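Local coordinates for protein 5'-methylthioadenosine nucleosidase / s-adenosylhomocysteine nucleosidase (Brucella melitensis bv. 1, PDB 4PR3) that is a nucleosidase of the phosphorylase superfamily and binds adenine in a pocket beside its central mixed beta sheet, at residues K94-V106 with V182-A194. Sequence-based numbering, arbitrary orientation.
With ADE (adenine), chain C.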
ATOM      1  N   LYS A  94       9.068  14.282  19.208  1.00 11.79           N
ATOM      2  CA  LYS A  94       9.894  13.703  20.265  1.00 12.01           C
ATOM      3  C   LYS A  94      11.405  13.881  20.086  1.00 11.62           C
ATOM      4  O   LYS A  94      12.126  14.179  21.037  1.00 13.80           O
ATOM      5  CB  LYS A  94       9.544  12.224  20.447  1.00 10.43           C
ATOM      6  CG  LYS A  94       8.124  11.997  20.927  1.00  7.28           C
ATOM      7  CD  LYS A  94       7.716  10.540  20.788  1.00 11.85           C
ATOM      8  CE  LYS A  94       6.314  10.308  21.328  1.00 12.36           C
ATOM      9  NZ  LYS A  94       5.827   8.932  21.047  1.00 13.78           N
ATOM     10  N   LEU A  95      11.878  13.666  18.865  1.00 11.55           N
ATOM     11  CA  LEU A  95      13.312  13.616  18.588  1.00 13.39           C
ATOM     12  C   LEU A  95      13.934  14.949  18.162  1.00 17.59           C
ATOM     13  O   LEU A  95      13.265  15.783  17.547  1.00 17.17           O
ATOM     14  CB  LEU A  95      13.609  12.518  17.562  1.00 11.60           C
ATOM     15  CG  LEU A  95      13.384  11.103  18.106  1.00 13.18           C
ATOM     16  CD1 LEU A  95      13.591  10.063  17.032  1.00 11.98           C
ATOM     17  CD2 LEU A  95      14.308  10.828  19.279  1.00 14.71           C
ATOM     18  N   PRO A  96      15.221  15.151  18.497  1.00 18.21           N
ATOM     19  CA  PRO A  96      16.005  16.307  18.051  1.00 16.56           C
ATOM     20  C   PRO A  96      15.924  16.503  16.538  1.00 20.19           C
ATOM     21  O   PRO A  96      16.057  15.542  15.778  1.00 21.85           O
ATOM     22  CB  PRO A  96      17.433  15.919  18.440  1.00 14.59           C
ATOM     23  CG  PRO A  96      17.269  15.052  19.623  1.00 13.29           C
ATOM     24  CD  PRO A  96      15.986  14.296  19.425  1.00 13.88           C
ATOM     25  N   GLN A  97      15.711  17.742  16.111  1.00 18.12           N
ATOM     26  CA  GLN A  97      15.577  18.048  14.694  1.00 19.50           C
ATOM     27  C   GLN A  97      16.906  17.901  13.969  1.00 22.10           C
ATOM     28  O   GLN A  97      17.969  18.087  14.560  1.00 24.18           O
ATOM     29  CB  GLN A  97      15.034  19.465  14.509  1.00 18.17           C
ATOM     30  CG  GLN A  97      13.685  19.689  15.164  1.00 20.79           C
ATOM     31  CD  GLN A  97      12.587  18.854  14.532  1.00 23.87           C
ATOM     32  OE1 GLN A  97      12.524  18.718  13.311  1.00 22.87           O
ATOM     33  NE2 GLN A  97      11.720  18.285  15.361  1.00 23.88           N
ATOM     34  N   ALA A  98      16.830  17.562  12.684  1.00 22.39           N
ATOM     35  CA  ALA A  98      18.000  17.468  11.818  1.00 21.33           C
ATOM     36  C   ALA A  98      19.016  16.446  12.312  1.00 24.69           C
ATOM     37  O   ALA A  98      20.222  16.672  12.236  1.00 26.28           O
ATOM     38  CB  ALA A  98      18.654  18.836  11.641  1.00 22.83           C
ATOM     39  N   GLU A  99      18.522  15.327  12.831  1.00 23.16           N
ATOM     40  CA  GLU A  99      19.391  14.214  13.188  1.00 21.11           C
ATOM     41  C   GLU A  99      18.944  12.948  12.460  1.00 15.79           C
ATOM     42  O   GLU A  99      17.769  12.796  12.132  1.00 15.86           O
ATOM     43  CB  GLU A  99      19.418  13.989  14.702  1.00 17.60           C
ATOM     44  CG  GLU A  99      20.727  13.380  15.186  1.00 26.35           C
ATOM     45  CD  GLU A  99      20.570  12.539  16.441  1.00 32.27           C
ATOM     46  OE1 GLU A  99      21.119  11.414  16.470  1.00 31.65           O
ATOM     47  OE2 GLU A  99      19.911  12.999  17.398  1.00 28.75           O
ATOM     48  N   VAL A 100      19.889  12.049  12.205  1.00 16.46           N
ATOM     49  CA  VAL A 100      19.609  10.822  11.463  1.00 16.09           C
ATOM     50  C   VAL A 100      19.469   9.605  12.385  1.00 13.03           C
ATOM     51  O   VAL A 100      20.241   9.433  13.326  1.00 12.73           O
ATOM     52  CB  VAL A 100      20.692  10.564  10.388  1.00 17.50           C
ATOM     53  CG1 VAL A 100      22.084  10.772  10.972  1.00 23.26           C
ATOM     54  CG2 VAL A 100      20.552   9.171   9.797  1.00 15.98           C
ATOM     55  N   TYR A 101      18.469   8.772  12.112  1.00 12.63           N
ATOM     56  CA  TYR A 101      18.185   7.607  12.940  1.00 10.38           C
ATOM     57  C   TYR A 101      17.986   6.366  12.079  1.00 10.10           C
ATOM     58  O   TYR A 101      17.445   6.449  10.979  1.00 10.15           O
ATOM     59  CB  TYR A 101      16.916   7.845  13.767  1.00 11.33           C
ATOM     60  CG  TYR A 101      17.026   8.973  14.770  1.00 15.70           C
ATOM     61  CD1 TYR A 101      16.930  10.302  14.371  1.00 15.00           C
ATOM     62  CD2 TYR A 101      17.212   8.708  16.118  1.00 16.80           C
ATOM     63  CE1 TYR A 101      17.029  11.330  15.285  1.00 17.46           C
ATOM     64  CE2 TYR A 101      17.314   9.729  17.040  1.00 17.24           C
ATOM     65  CZ  TYR A 101      17.221  11.036  16.619  1.00 17.10           C
ATOM     66  OH  TYR A 101      17.319  12.053  17.535  1.00 17.22           O
ATOM     67  N   GLN A 102      18.415   5.214  12.584  1.00  9.82           N
ATOM     68  CA  GLN A 102      18.106   3.947  11.934  1.00  6.94           C
ATOM     69  C   GLN A 102      16.839   3.383  12.556  1.00  6.21           C
ATOM     70  O   GLN A 102      16.601   3.550  13.750  1.00  6.71           O
ATOM     71  CB  GLN A 102      19.263   2.957  12.054  1.00  7.03           C
ATOM     72  CG  GLN A 102      19.580   2.521  13.469  1.00  7.79           C
ATOM     73  CD  GLN A 102      20.769   1.582  13.533  1.00  8.95           C
ATOM     74  OE1 GLN A 102      20.873   0.639  12.748  1.00  9.34           O
ATOM     75  NE2 GLN A 102      21.678   1.842  14.465  1.00  8.20           N
ATOM     76  N   VAL A 103      16.018   2.730  11.743  1.00  7.14           N
ATOM     77  CA  VAL A 103      14.706   2.288  12.191  1.00  5.85           C
ATOM     78  C   VAL A 103      14.797   0.950  12.905  1.00  6.80           C
ATOM     79  O   VAL A 103      15.158  -0.065  12.306  1.00  5.63           O
ATOM     80  CB  VAL A 103      13.738   2.142  11.003  1.00  5.93           C
ATOM     81  CG1 VAL A 103      12.336   1.838  11.498  1.00  6.22           C
ATOM     82  CG2 VAL A 103      13.752   3.403  10.159  1.00  4.94           C
ATOM     83  N   SER A 104      14.461   0.961  14.192  1.00  7.58           N
ATOM     84  CA  SER A 104      14.492  -0.241  15.014  1.00  6.74           C
ATOM     85  C   SER A 104      13.233  -1.076  14.814  1.00  7.34           C
ATOM     86  O   SER A 104      13.278  -2.305  14.821  1.00  7.49           O
ATOM     87  CB  SER A 104      14.659   0.129  16.490  1.00  8.21           C
ATOM     88  OG  SER A 104      13.600   0.958  16.941  1.00  7.21           O
ATOM     89  N   SER A 105      12.103  -0.395  14.651  1.00  7.39           N
ATOM     90  CA  SER A 105      10.833  -1.064  14.413  1.00  7.17           C
ATOM     91  C   SER A 105       9.880  -0.144  13.671  1.00  8.06           C
ATOM     92  O   SER A 105      10.003   1.078  13.750  1.00  7.72           O
ATOM     93  CB  SER A 105      10.209  -1.505  15.730  1.00  8.08           C
ATOM     94  OG  SER A 105       9.940  -0.385  16.546  1.00  9.99           O
ATOM     95  N   VAL A 106       8.929  -0.733  12.951  1.00  7.84           N
ATOM     96  CA  VAL A 106       7.971   0.049  12.181  1.00  6.88           C
ATOM     97  C   VAL A 106       6.541  -0.434  12.420  1.00  6.30           C
ATOM     98  O   VAL A 106       6.302  -1.616  12.667  1.00  7.47           O
ATOM     99  CB  VAL A 106       8.310   0.039  10.664  1.00  6.89           C
ATOM    100  CG1 VAL A 106       8.030  -1.316  10.058  1.00  4.69           C
ATOM    101  CG2 VAL A 106       7.538   1.126   9.926  1.00  6.91           C
ATOM    102  N   VAL A 182      13.427 -10.572   1.091  1.00 14.58           N
ATOM    103  CA  VAL A 182      14.598  -9.717   1.292  1.00 14.62           C
ATOM    104  C   VAL A 182      14.500  -8.972   2.630  1.00 14.25           C
ATOM    105  O   VAL A 182      13.416  -8.542   3.023  1.00 12.49           O
ATOM    106  CB  VAL A 182      14.751  -8.701   0.138  1.00 17.39           C
ATOM    107  CG1 VAL A 182      16.078  -7.960   0.233  1.00 15.48           C
ATOM    108  CG2 VAL A 182      14.646  -9.410  -1.200  1.00 18.20           C
ATOM    109  N   PRO A 183      15.625  -8.846   3.354  1.00 11.99           N
ATOM    110  CA  PRO A 183      15.611  -8.046   4.585  1.00 10.37           C
ATOM    111  C   PRO A 183      15.633  -6.543   4.298  1.00  9.60           C
ATOM    112  O   PRO A 183      16.097  -6.121   3.237  1.00 10.11           O
ATOM    113  CB  PRO A 183      16.896  -8.476   5.296  1.00 11.12           C
ATOM    114  CG  PRO A 183      17.795  -8.929   4.201  1.00 10.88           C
ATOM    115  CD  PRO A 183      16.897  -9.572   3.182  1.00 11.70           C
ATOM    116  N   LEU A 184      15.134  -5.752   5.243  1.00  9.06           N
ATOM    117  CA  LEU A 184      15.013  -4.307   5.068  1.00  8.43           C
ATOM    118  C   LEU A 184      15.753  -3.535   6.164  1.00  7.54           C
ATOM    119  O   LEU A 184      15.761  -3.942   7.323  1.00  7.05           O
ATOM    120  CB  LEU A 184      13.536  -3.901   5.060  1.00  7.08           C
ATOM    121  CG  LEU A 184      13.224  -2.401   5.050  1.00  6.94           C
ATOM    122  CD1 LEU A 184      13.505  -1.788   3.689  1.00  8.45           C
ATOM    123  CD2 LEU A 184      11.794  -2.134   5.483  1.00  7.88           C
ATOM    124  N   LEU A 185      16.369  -2.419   5.784  1.00  7.95           N
ATOM    125  CA  LEU A 185      17.017  -1.523   6.738  1.00  8.27           C
ATOM    126  C   LEU A 185      16.563  -0.084   6.485  1.00  7.37           C
ATOM    127  O   LEU A 185      16.682   0.416   5.370  1.00  7.98           O
ATOM    128  CB  LEU A 185      18.538  -1.638   6.616  1.00  7.79           C
ATOM    129  CG  LEU A 185      19.449  -0.866   7.576  1.00  9.12           C
ATOM    130  CD1 LEU A 185      20.750  -1.631   7.761  1.00  7.15           C
ATOM    131  CD2 LEU A 185      19.734   0.548   7.080  1.00  6.16           C
ATOM    132  N   GLY A 186      16.007   0.565   7.504  1.00  8.52           N
ATOM    133  CA  GLY A 186      15.614   1.960   7.380  1.00  6.83           C
ATOM    134  C   GLY A 186      16.595   2.994   7.907  1.00  6.72           C
ATOM    135  O   GLY A 186      17.334   2.737   8.857  1.00  6.80           O
ATOM    136  N   LEU A 187      16.567   4.182   7.307  1.00  8.65           N
ATOM    137  CA  LEU A 187      17.314   5.342   7.793  1.00  7.24           C
ATOM    138  C   LEU A 187      16.464   6.596   7.613  1.00  8.55           C
ATOM    139  O   LEU A 187      15.965   6.853   6.522  1.00  9.53           O
ATOM    140  CB  LEU A 187      18.636   5.505   7.039  1.00  7.07           C
ATOM    141  CG  LEU A 187      19.740   4.464   7.242  1.00  8.70           C
ATOM    142  CD1 LEU A 187      20.925   4.765   6.332  1.00  8.17           C
ATOM    143  CD2 LEU A 187      20.183   4.406   8.699  1.00  7.69           C
ATOM    144  N   ARG A 188      16.308   7.381   8.674  1.00  9.29           N
ATOM    145  CA  ARG A 188      15.459   8.569   8.620  1.00  9.75           C
ATOM    146  C   ARG A 188      16.094   9.785   9.286  1.00 13.92           C
ATOM    147  O   ARG A 188      16.477   9.730  10.456  1.00 15.25           O
ATOM    148  CB  ARG A 188      14.113   8.282   9.286  1.00  8.79           C
ATOM    149  CG  ARG A 188      13.247   7.298   8.534  1.00  9.26           C
ATOM    150  CD  ARG A 188      12.730   7.914   7.252  1.00  8.67           C
ATOM    151  NE  ARG A 188      12.380   6.899   6.269  1.00  9.37           N
ATOM    152  CZ  ARG A 188      11.843   7.168   5.086  1.00 10.20           C
ATOM    153  NH1 ARG A 188      11.586   8.425   4.749  1.00 11.98           N
ATOM    154  NH2 ARG A 188      11.560   6.184   4.245  1.00  9.06           N
ATOM    155  N   GLY A 189      16.220  10.879   8.537  1.00 14.36           N
ATOM    156  CA  GLY A 189      16.587  12.156   9.125  1.00 14.70           C
ATOM    157  C   GLY A 189      15.344  12.934   9.519  1.00 15.07           C
ATOM    158  O   GLY A 189      14.322  12.850   8.843  1.00 12.01           O
ATOM    159  N   ILE A 190      15.432  13.729  10.580  1.00 18.74           N
ATOM    160  CA  ILE A 190      14.257  14.453  11.058  1.00 16.56           C
ATOM    161  C   ILE A 190      14.192  15.838  10.432  1.00 18.16           C
ATOM    162  O   ILE A 190      15.007  16.709  10.730  1.00 17.02           O
ATOM    163  CB  ILE A 190      14.237  14.554  12.596  1.00 20.30           C
ATOM    164  CG1 ILE A 190      13.919  13.190  13.195  1.00 17.02           C
ATOM    165  CG2 ILE A 190      13.175  15.535  13.057  1.00 16.83           C
ATOM    166  CD1 ILE A 190      12.574  12.672  12.753  1.00 17.86           C
ATOM    167  N   SER A 191      13.216  16.018   9.548  1.00 19.47           N
ATOM    168  CA  SER A 191      13.080  17.246   8.774  1.00 19.53           C
ATOM    169  C   SER A 191      12.115  18.269   9.374  1.00 21.78           C
ATOM    170  O   SER A 191      12.074  19.415   8.923  1.00 29.21           O
ATOM    171  CB  SER A 191      12.654  16.913   7.341  1.00 18.23           C
ATOM    172  OG  SER A 191      11.461  16.147   7.331  1.00 14.91           O
ATOM    173  N   ASP A 192      11.368  17.868  10.400  1.00 15.18           N
ATOM    174  CA  ASP A 192      10.265  18.684  10.901  1.00 16.82           C
ATOM    175  C   ASP A 192       9.582  18.064  12.113  1.00 18.38           C
ATOM    176  O   ASP A 192       9.920  16.961  12.535  1.00 19.19           O
ATOM    177  CB  ASP A 192       9.224  18.915   9.799  1.00 15.90           C
ATOM    178  CG  ASP A 192       8.711  17.618   9.203  1.00 17.98           C
ATOM    179  OD1 ASP A 192       9.388  17.069   8.307  1.00 14.04           O
ATOM    180  OD2 ASP A 192       7.631  17.149   9.628  1.00 16.70           O
ATOM    181  N   GLY A 193       8.597  18.778  12.646  1.00 21.65           N
ATOM    182  CA  GLY A 193       7.859  18.338  13.814  1.00 21.78           C
ATOM    183  C   GLY A 193       8.102  19.184  15.048  1.00 29.39           C
ATOM    184  O   GLY A 193       7.339  19.106  16.012  1.00 32.55           O
ATOM    185  N   ALA A 194       9.148  20.007  15.018  1.00 35.08           N
ATOM    186  CA  ALA A 194       9.334  21.028  16.046  1.00 40.71           C
ATOM    187  C   ALA A 194       8.407  22.193  15.728  1.00 48.11           C
ATOM    188  O   ALA A 194       7.851  22.828  16.624  1.00 51.03           O
ATOM    189  CB  ALA A 194      10.775  21.493  16.090  1.00 36.94           C
TER
HETATM  190  N9  ADE C 501       8.092  12.820   6.314  1.00  8.73           N
HETATM  191  C8  ADE C 501       8.725  13.951   6.747  1.00  9.47           C
HETATM  192  N7  ADE C 501       8.030  14.645   7.616  1.00 10.13           N
HETATM  193  C5  ADE C 501       6.859  13.918   7.762  1.00  8.71           C
HETATM  194  C6  ADE C 501       5.706  14.123   8.544  1.00  9.33           C
HETATM  195  N6  ADE C 501       5.543  15.170   9.359  1.00 11.19           N
HETATM  196  N1  ADE C 501       4.719  13.208   8.455  1.00  8.96           N
HETATM  197  C2  ADE C 501       4.880  12.160   7.638  1.00  8.49           C
HETATM  198  N3  ADE C 501       5.915  11.863   6.854  1.00  8.22           N
HETATM  199  C4  ADE C 501       6.880  12.791   6.964  1.00  8.75           C
HETATM  200  O   HOH W   1      16.729  -0.549  10.250  1.00  5.33           O
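Tyr101 and Arg188 form the hydrogen-bonded pair of a short antiparallel ladder, in which strand 100-103 runs at 147° to strand 184-192. Arg188 N gives Tyr101 O a bond of 2.7 Å, and Tyr101 N returns one to Arg188 O. The ladder continues through Ile190 N to Glu99 O and Ala98 N to Ile190 O. Towards the other end Val103 N reaches Gly186 O at 3.2 Å, from above the carbonyl plane. Beyond it a water bridges Val103 O and Gly186 N. Val103 CG2 lies 3.6 Å from Gly186 CA, packed directly on the backbone.

Ile190 packs into the loop 95-99 that leads into strand 100-103. Its CG1 is anti to the carbonyl carbon (chi1 -72°), which brings it obliquely to the Tyr101 ring, 4.2 Å from Tyr101 CE1, while CG2 meets Gln97 OE1 at 3.3 Å. The ring has Leu95 CD1 over the centre of one face and Arg188 O at its edge. Gln97 bends at chi2 and lays its CG and amide against Ala194 CB; its NE2 bonds to Ser92 O. On the face opposite Tyr101 and Arg188, Leu187 CD2 rests 3.8 Å from Gln102 CB.

Past Ile190 the chain enters the adenine pocket. Asp192 OD2 accepts a nearly straight bond from adenine N6 (2.9 Å, 178°), and Ser191 OG lies near adenine C8. Arg188 NH1 bonds to Ser89 O on strand 83-91. Strand 184-192 lies between its parallel neighbour 83-91 and antiparallel strand 100-108, which pairs onward with strand 142-148, while Met165 of strand 165-167 touches Leu95, Tyr101, Arg188 and Ile190.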